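Long-range contact in epidermin leader peptide processing serine protease EpiP (Staphylococcus aureus subsp. aureus, PDB 3QFH), which is a subtilisin-like serine endopeptidase that probably cleaves the leader peptide from the precursor of the lantibiotic epidermin: residues Ile338-Gln350 with Asn358-Thr370. Numbering follows the deposited sequence.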
ATOM      1  N   ILE A 338       5.041  -7.382  11.125  1.00 25.08           N
ATOM      2  CA  ILE A 338       4.508  -6.592  12.199  1.00 24.74           C
ATOM      3  C   ILE A 338       2.982  -6.520  12.074  1.00 24.41           C
ATOM      4  O   ILE A 338       2.420  -6.796  11.032  1.00 23.84           O
ATOM      5  CB  ILE A 338       5.111  -5.161  12.109  1.00 25.25           C
ATOM      6  CG1 ILE A 338       4.800  -4.322  13.346  1.00 28.78           C
ATOM      7  CG2 ILE A 338       4.625  -4.467  10.856  1.00 26.49           C
ATOM      8  CD1 ILE A 338       5.665  -3.060  13.456  1.00 24.25           C
ATOM      9  N   ALA A 339       2.320  -6.129  13.147  1.00 24.33           N
ATOM     10  CA  ALA A 339       0.888  -5.960  13.129  1.00 24.56           C
ATOM     11  C   ALA A 339       0.495  -4.615  13.748  1.00 24.44           C
ATOM     12  O   ALA A 339       1.164  -4.107  14.640  1.00 24.92           O
ATOM     13  CB  ALA A 339       0.228  -7.103  13.883  1.00 24.71           C
ATOM     14  N   ALA A 340      -0.583  -4.022  13.253  1.00 24.33           N
ATOM     15  CA  ALA A 340      -1.115  -2.789  13.835  1.00 22.58           C
ATOM     16  C   ALA A 340      -2.646  -2.962  13.840  1.00 22.67           C
ATOM     17  O   ALA A 340      -3.166  -3.806  13.105  1.00 22.38           O
ATOM     18  CB  ALA A 340      -0.690  -1.574  13.028  1.00 21.36           C
ATOM     19  N   PRO A 341      -3.364  -2.196  14.681  1.00 23.44           N
ATOM     20  CA  PRO A 341      -4.845  -2.304  14.749  1.00 24.35           C
ATOM     21  C   PRO A 341      -5.558  -1.973  13.439  1.00 25.08           C
ATOM     22  O   PRO A 341      -5.369  -0.884  12.853  1.00 22.35           O
ATOM     23  CB  PRO A 341      -5.214  -1.270  15.809  1.00 26.39           C
ATOM     24  CG  PRO A 341      -3.975  -1.146  16.661  1.00 25.44           C
ATOM     25  CD  PRO A 341      -2.846  -1.257  15.691  1.00 23.79           C
ATOM     26  N   GLY A 342      -6.341  -2.932  12.955  1.00 22.71           N
ATOM     27  CA  GLY A 342      -7.096  -2.739  11.745  1.00 23.49           C
ATOM     28  C   GLY A 342      -8.570  -3.076  11.913  1.00 24.38           C
ATOM     29  O   GLY A 342      -9.338  -2.883  10.998  1.00 24.69           O
ATOM     30  N   GLY A 343      -8.943  -3.618  13.070  1.00 24.23           N
ATOM     31  CA  GLY A 343     -10.319  -3.893  13.380  1.00 24.74           C
ATOM     32  C   GLY A 343     -10.770  -5.324  13.286  1.00 25.11           C
ATOM     33  O   GLY A 343      -9.980  -6.233  13.146  1.00 25.45           O
ATOM     34  N   SER A 344     -12.077  -5.507  13.388  1.00 25.21           N
ATOM     35  CA  SER A 344     -12.670  -6.830  13.339  1.00 26.41           C
ATOM     36  C   SER A 344     -14.169  -6.711  13.080  1.00 27.67           C
ATOM     37  O   SER A 344     -14.759  -5.637  13.279  1.00 25.97           O
ATOM     38  CB  SER A 344     -12.456  -7.544  14.686  1.00 27.41           C
ATOM     39  OG  SER A 344     -13.156  -8.784  14.740  1.00 26.57           O
ATOM     40  N   PHE A 345     -14.769  -7.814  12.634  1.00 29.02           N
ATOM     41  CA  PHE A 345     -16.211  -7.889  12.421  1.00 29.38           C
ATOM     42  C   PHE A 345     -16.788  -9.028  13.243  1.00 29.95           C
ATOM     43  O   PHE A 345     -17.908  -9.472  12.981  1.00 30.06           O
ATOM     44  CB  PHE A 345     -16.574  -8.056  10.931  1.00 30.71           C
ATOM     45  CG  PHE A 345     -16.269  -6.839  10.100  1.00 28.76           C
ATOM     46  CD1 PHE A 345     -17.021  -5.699  10.233  1.00 31.07           C
ATOM     47  CD2 PHE A 345     -15.234  -6.843   9.193  1.00 32.96           C
ATOM     48  CE1 PHE A 345     -16.724  -4.550   9.484  1.00 32.58           C
ATOM     49  CE2 PHE A 345     -14.946  -5.716   8.434  1.00 34.08           C
ATOM     50  CZ  PHE A 345     -15.699  -4.573   8.581  1.00 33.49           C
ATOM     51  N   ALA A 346     -16.042  -9.472  14.262  1.00 29.53           N
ATOM     52  CA  ALA A 346     -16.498 -10.575  15.126  1.00 31.30           C
ATOM     53  C   ALA A 346     -17.846 -10.261  15.761  1.00 30.73           C
ATOM     54  O   ALA A 346     -18.728 -11.086  15.780  1.00 33.80           O
ATOM     55  CB  ALA A 346     -15.465 -10.890  16.194  1.00 31.01           C
ATOM     56  N   TYR A 347     -17.999  -9.051  16.280  1.00 31.44           N
ATOM     57  CA  TYR A 347     -19.248  -8.660  16.894  1.00 31.91           C
ATOM     58  C   TYR A 347     -20.410  -8.663  15.920  1.00 31.51           C
ATOM     59  O   TYR A 347     -21.499  -9.109  16.264  1.00 33.32           O
ATOM     60  CB  TYR A 347     -19.159  -7.273  17.499  1.00 31.89           C
ATOM     61  CG  TYR A 347     -18.432  -7.188  18.798  1.00 32.96           C
ATOM     62  CD1 TYR A 347     -18.685  -8.105  19.839  1.00 36.08           C
ATOM     63  CD2 TYR A 347     -17.583  -6.131  19.048  1.00 29.27           C
ATOM     64  CE1 TYR A 347     -18.041  -7.986  21.057  1.00 34.64           C
ATOM     65  CE2 TYR A 347     -16.955  -5.997  20.250  1.00 28.85           C
ATOM     66  CZ  TYR A 347     -17.176  -6.913  21.247  1.00 32.19           C
ATOM     67  OH  TYR A 347     -16.520  -6.737  22.419  1.00 32.28           O
ATOM     68  N   LEU A 348     -20.175  -8.144  14.724  1.00 31.36           N
ATOM     69  CA  LEU A 348     -21.187  -8.090  13.678  1.00 32.77           C
ATOM     70  C   LEU A 348     -21.653  -9.485  13.349  1.00 34.70           C
ATOM     71  O   LEU A 348     -22.855  -9.756  13.302  1.00 34.09           O
ATOM     72  CB  LEU A 348     -20.640  -7.395  12.426  1.00 32.24           C
ATOM     73  CG  LEU A 348     -21.519  -7.414  11.166  1.00 34.59           C
ATOM     74  CD1 LEU A 348     -22.853  -6.766  11.448  1.00 29.21           C
ATOM     75  CD2 LEU A 348     -20.800  -6.719  10.009  1.00 32.76           C
ATOM     76  N   ASN A 349     -20.697 -10.385  13.163  1.00 36.40           N
ATOM     77  CA  ASN A 349     -21.027 -11.782  12.869  1.00 38.06           C
ATOM     78  C   ASN A 349     -21.724 -12.466  14.048  1.00 39.99           C
ATOM     79  O   ASN A 349     -22.554 -13.341  13.843  1.00 39.79           O
ATOM     80  CB  ASN A 349     -19.766 -12.555  12.465  1.00 38.57           C
ATOM     81  CG  ASN A 349     -19.131 -12.009  11.172  1.00 39.61           C
ATOM     82  OD1 ASN A 349     -19.829 -11.707  10.211  1.00 45.10           O
ATOM     83  ND2 ASN A 349     -17.810 -11.897  11.155  1.00 40.93           N
ATOM     84  N   GLN A 350     -21.407 -12.066  15.279  1.00 40.41           N
ATOM     85  CA  GLN A 350     -22.027 -12.687  16.464  1.00 40.73           C
ATOM     86  C   GLN A 350     -23.421 -12.135  16.785  1.00 40.96           C
ATOM     87  O   GLN A 350     -24.306 -12.886  17.189  1.00 41.24           O
ATOM     88  CB  GLN A 350     -21.134 -12.505  17.707  1.00 41.49           C
ATOM     89  CG  GLN A 350     -21.787 -12.986  19.015  1.00 45.51           C
ATOM     90  CD  GLN A 350     -20.958 -12.722  20.270  1.00 49.31           C
ATOM     91  OE1 GLN A 350     -19.934 -12.023  20.243  1.00 48.63           O
ATOM     92  NE2 GLN A 350     -21.417 -13.272  21.390  1.00 48.51           N
ATOM     93  N   ASN A 358     -26.468  -0.390  16.738  1.00 34.08           N
ATOM     94  CA  ASN A 358     -27.265   0.344  17.725  1.00 35.34           C
ATOM     95  C   ASN A 358     -26.920   0.088  19.189  1.00 34.08           C
ATOM     96  O   ASN A 358     -27.384   0.825  20.036  1.00 33.48           O
ATOM     97  CB  ASN A 358     -28.751   0.058  17.513  1.00 34.53           C
ATOM     98  CG  ASN A 358     -29.265   0.591  16.195  1.00 37.37           C
ATOM     99  OD1 ASN A 358     -28.911   1.699  15.764  1.00 38.19           O
ATOM    100  ND2 ASN A 358     -30.119  -0.190  15.547  1.00 36.12           N
ATOM    101  N   GLU A 359     -26.125  -0.939  19.475  1.00 34.01           N
ATOM    102  CA  GLU A 359     -25.711  -1.222  20.860  1.00 35.29           C
ATOM    103  C   GLU A 359     -24.210  -1.055  21.093  1.00 33.80           C
ATOM    104  O   GLU A 359     -23.633  -1.660  21.990  1.00 36.38           O
ATOM    105  CB  GLU A 359     -26.205  -2.587  21.329  1.00 36.19           C
ATOM    106  CG  GLU A 359     -27.734  -2.701  21.368  1.00 41.26           C
ATOM    107  CD  GLU A 359     -28.216  -3.968  22.084  1.00 50.36           C
ATOM    108  OE1 GLU A 359     -27.393  -4.640  22.750  1.00 56.89           O
ATOM    109  OE2 GLU A 359     -29.418  -4.296  21.988  1.00 55.41           O
ATOM    110  N   GLY A 360     -23.570  -0.240  20.264  1.00 32.69           N
ATOM    111  CA  GLY A 360     -22.185   0.129  20.479  1.00 31.26           C
ATOM    112  C   GLY A 360     -21.053  -0.751  19.987  1.00 30.78           C
ATOM    113  O   GLY A 360     -19.890  -0.344  20.073  1.00 30.45           O
ATOM    114  N   TYR A 361     -21.354  -1.912  19.424  1.00 29.92           N
ATOM    115  CA  TYR A 361     -20.282  -2.833  19.043  1.00 29.75           C
ATOM    116  C   TYR A 361     -19.400  -2.337  17.876  1.00 29.95           C
ATOM    117  O   TYR A 361     -18.168  -2.451  17.924  1.00 30.06           O
ATOM    118  CB  TYR A 361     -20.842  -4.218  18.771  1.00 30.47           C
ATOM    119  CG  TYR A 361     -21.516  -4.855  19.976  1.00 32.53           C
ATOM    120  CD1 TYR A 361     -20.769  -5.480  20.979  1.00 36.70           C
ATOM    121  CD2 TYR A 361     -22.897  -4.852  20.101  1.00 37.10           C
ATOM    122  CE1 TYR A 361     -21.399  -6.080  22.084  1.00 39.08           C
ATOM    123  CE2 TYR A 361     -23.532  -5.443  21.194  1.00 37.82           C
ATOM    124  CZ  TYR A 361     -22.780  -6.052  22.179  1.00 40.09           C
ATOM    125  OH  TYR A 361     -23.425  -6.629  23.251  1.00 44.12           O
ATOM    126  N   MET A 362     -20.020  -1.782  16.848  1.00 29.52           N
ATOM    127  CA  MET A 362     -19.287  -1.265  15.708  1.00 29.99           C
ATOM    128  C   MET A 362     -18.139  -0.367  16.154  1.00 29.19           C
ATOM    129  O   MET A 362     -17.017  -0.492  15.657  1.00 26.42           O
ATOM    130  CB  MET A 362     -20.220  -0.477  14.787  1.00 30.62           C
ATOM    131  CG  MET A 362     -19.504   0.206  13.620  1.00 34.84           C
ATOM    132  SD  MET A 362     -20.563   1.269  12.601  1.00 40.94           S
ATOM    133  CE  MET A 362     -21.013   2.587  13.740  1.00 38.06           C
ATOM    134  N   HIS A 363     -18.437   0.516  17.109  1.00 29.83           N
ATOM    135  CA  HIS A 363     -17.482   1.502  17.631  1.00 31.30           C
ATOM    136  C   HIS A 363     -16.288   0.887  18.366  1.00 31.12           C
ATOM    137  O   HIS A 363     -15.206   1.468  18.404  1.00 30.22           O
ATOM    138  CB  HIS A 363     -18.209   2.482  18.567  1.00 32.19           C
ATOM    139  CG  HIS A 363     -19.419   3.115  17.941  1.00 35.66           C
ATOM    140  ND1 HIS A 363     -20.651   2.492  17.911  1.00 37.21           N
ATOM    141  CD2 HIS A 363     -19.579   4.301  17.307  1.00 36.02           C
ATOM    142  CE1 HIS A 363     -21.518   3.277  17.296  1.00 40.40           C
ATOM    143  NE2 HIS A 363     -20.890   4.377  16.916  1.00 36.93           N
ATOM    144  N   LYS A 364     -16.517  -0.261  18.979  1.00 30.45           N
ATOM    145  CA  LYS A 364     -15.495  -0.970  19.715  1.00 31.71           C
ATOM    146  C   LYS A 364     -14.522  -1.755  18.827  1.00 30.87           C
ATOM    147  O   LYS A 364     -13.337  -1.834  19.159  1.00 31.76           O
ATOM    148  CB  LYS A 364     -16.153  -1.936  20.707  1.00 31.77           C
ATOM    149  CG  LYS A 364     -16.910  -1.231  21.825  1.00 32.01           C
ATOM    150  CD  LYS A 364     -17.567  -2.244  22.754  1.00 36.49           C
ATOM    151  CE  LYS A 364     -18.318  -1.559  23.901  1.00 39.82           C
ATOM    152  NZ  LYS A 364     -19.064  -2.540  24.750  1.00 40.11           N
ATOM    153  N   GLU A 365     -15.008  -2.300  17.703  1.00 29.15           N
ATOM    154  CA  GLU A 365     -14.184  -3.159  16.846  1.00 28.28           C
ATOM    155  C   GLU A 365     -13.794  -2.580  15.474  1.00 28.13           C
ATOM    156  O   GLU A 365     -13.044  -3.223  14.741  1.00 27.47           O
ATOM    157  CB  GLU A 365     -14.854  -4.537  16.658  1.00 29.07           C
ATOM    158  CG  GLU A 365     -16.147  -4.547  15.809  1.00 27.57           C
ATOM    159  CD  GLU A 365     -16.715  -5.970  15.610  1.00 29.70           C
ATOM    160  OE1 GLU A 365     -17.714  -6.109  14.875  1.00 31.25           O
ATOM    161  OE2 GLU A 365     -16.168  -6.954  16.182  1.00 29.79           O
ATOM    162  N   ASN A 366     -14.322  -1.415  15.100  1.00 28.47           N
ATOM    163  CA  ASN A 366     -13.921  -0.786  13.839  1.00 29.32           C
ATOM    164  C   ASN A 366     -13.090   0.457  14.106  1.00 29.54           C
ATOM    165  O   ASN A 366     -13.085   0.993  15.212  1.00 32.20           O
ATOM    166  CB  ASN A 366     -15.108  -0.475  12.919  1.00 29.50           C
ATOM    167  CG  ASN A 366     -15.708  -1.735  12.253  1.00 30.72           C
ATOM    168  OD1 ASN A 366     -15.266  -2.872  12.478  1.00 32.71           O
ATOM    169  ND2 ASN A 366     -16.696  -1.521  11.405  1.00 32.16           N
ATOM    170  N   ILE A 367     -12.415   0.907  13.060  1.00 28.76           N
ATOM    171  CA  ILE A 367     -11.511   2.033  13.098  1.00 28.77           C
ATOM    172  C   ILE A 367     -12.177   3.326  12.616  1.00 26.42           C
ATOM    173  O   ILE A 367     -12.666   3.406  11.487  1.00 23.49           O
ATOM    174  CB  ILE A 367     -10.324   1.780  12.146  1.00 28.26           C
ATOM    175  CG1 ILE A 367      -9.651   0.406  12.417  1.00 30.13           C
ATOM    176  CG2 ILE A 367      -9.339   2.949  12.196  1.00 29.04           C
ATOM    177  CD1 ILE A 367      -8.981   0.259  13.734  1.00 23.07           C
ATOM    178  N   LEU A 368     -12.144   4.343  13.464  1.00 24.17           N
ATOM    179  CA  LEU A 368     -12.693   5.624  13.133  1.00 23.73           C
ATOM    180  C   LEU A 368     -11.654   6.352  12.290  1.00 23.34           C
ATOM    181  O   LEU A 368     -10.506   6.488  12.701  1.00 21.62           O
ATOM    182  CB  LEU A 368     -13.012   6.397  14.424  1.00 24.91           C
ATOM    183  CG  LEU A 368     -13.540   7.828  14.277  1.00 27.01           C
ATOM    184  CD1 LEU A 368     -14.834   7.897  13.450  1.00 27.23           C
ATOM    185  CD2 LEU A 368     -13.749   8.426  15.642  1.00 29.89           C
ATOM    186  N   THR A 369     -12.024   6.777  11.089  1.00 24.21           N
ATOM    187  CA  THR A 369     -11.068   7.506  10.265  1.00 23.71           C
ATOM    188  C   THR A 369     -11.769   8.582   9.467  1.00 23.91           C
ATOM    189  O   THR A 369     -13.001   8.689   9.496  1.00 23.06           O
ATOM    190  CB  THR A 369     -10.255   6.535   9.337  1.00 25.43           C
ATOM    191  OG1 THR A 369      -9.114   7.219   8.783  1.00 24.35           O
ATOM    192  CG2 THR A 369     -11.123   5.935   8.237  1.00 25.07           C
ATOM    193  N   THR A 370     -10.967   9.395   8.786  1.00 23.47           N
ATOM    194  CA  THR A 370     -11.458  10.448   7.929  1.00 23.85           C
ATOM    195  C   THR A 370     -12.135   9.883   6.686  1.00 24.50           C
ATOM    196  O   THR A 370     -11.609   8.962   6.039  1.00 25.17           O
ATOM    197  CB  THR A 370     -10.290  11.337   7.456  1.00 24.97           C
ATOM    198  OG1 THR A 370      -9.255  10.505   6.905  1.00 22.30           O
ATOM    199  CG2 THR A 370      -9.737  12.130   8.612  1.00 23.08           C
TER
HETATM  200  O   HOH W   1     -17.808  -4.925  24.405  1.00 50.07           O
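Glu365 reaches across to the start of helix 346-358, and its carboxylate takes two backbone N-H groups of the first turn. Tyr347 N gives a nearly straight bond to Glu365 OE2 (2.8 Å, N-H...O 167°), while Leu348 N meets Glu365 OE1 at 3.2 Å in a more bent bond. Both donors lie on the syn sides of the carboxylate, somewhat out of its plane. Glutamate suits the place because its extended chain, starting from a CG set between the backbone N and carbonyl carbon (chi1 69°), carries a negative group to the helix N-terminus, where the first-turn amides have no carbonyl partner within the helix and the helix dipole would favour the charge. Trp356 NE1 also bonds OE1. The backbone of Glu365 contributes as well: its O accepts from Ser344 N at 2.8 Å. Ser344 OG takes Ala346 N in an ST turn and bonds Glu327.

These links close a helical excursion beyond strand 338-341, an edge of the parallel sheet of the subtilisin-like α/β fold; the opening turn 346-350 runs roughly antiparallel to helix 361-365 before the chain enters the hairpin strand 367-370.

Among the aromatics, Tyr361 turns an edge to the face of Tyr347, with ring centroids 4.7 Å apart and planes at 53°. Its CD1 sits over the Tyr347 ring centre. The phenol also gives Tyr347 a polar end: one water joins its OH to Lys364 NZ, from which it accepts.

Nearer the sheet, apolar Ile367 is buried, packing on the Pro341-Gly343 backbone, with CG1 3.6 Å from Gly342 O, and on Trp103 and Asp104. At Gly343, positive phi and the nearness of Glu365 O to CA (3.1 Å) suit a residue without a side chain.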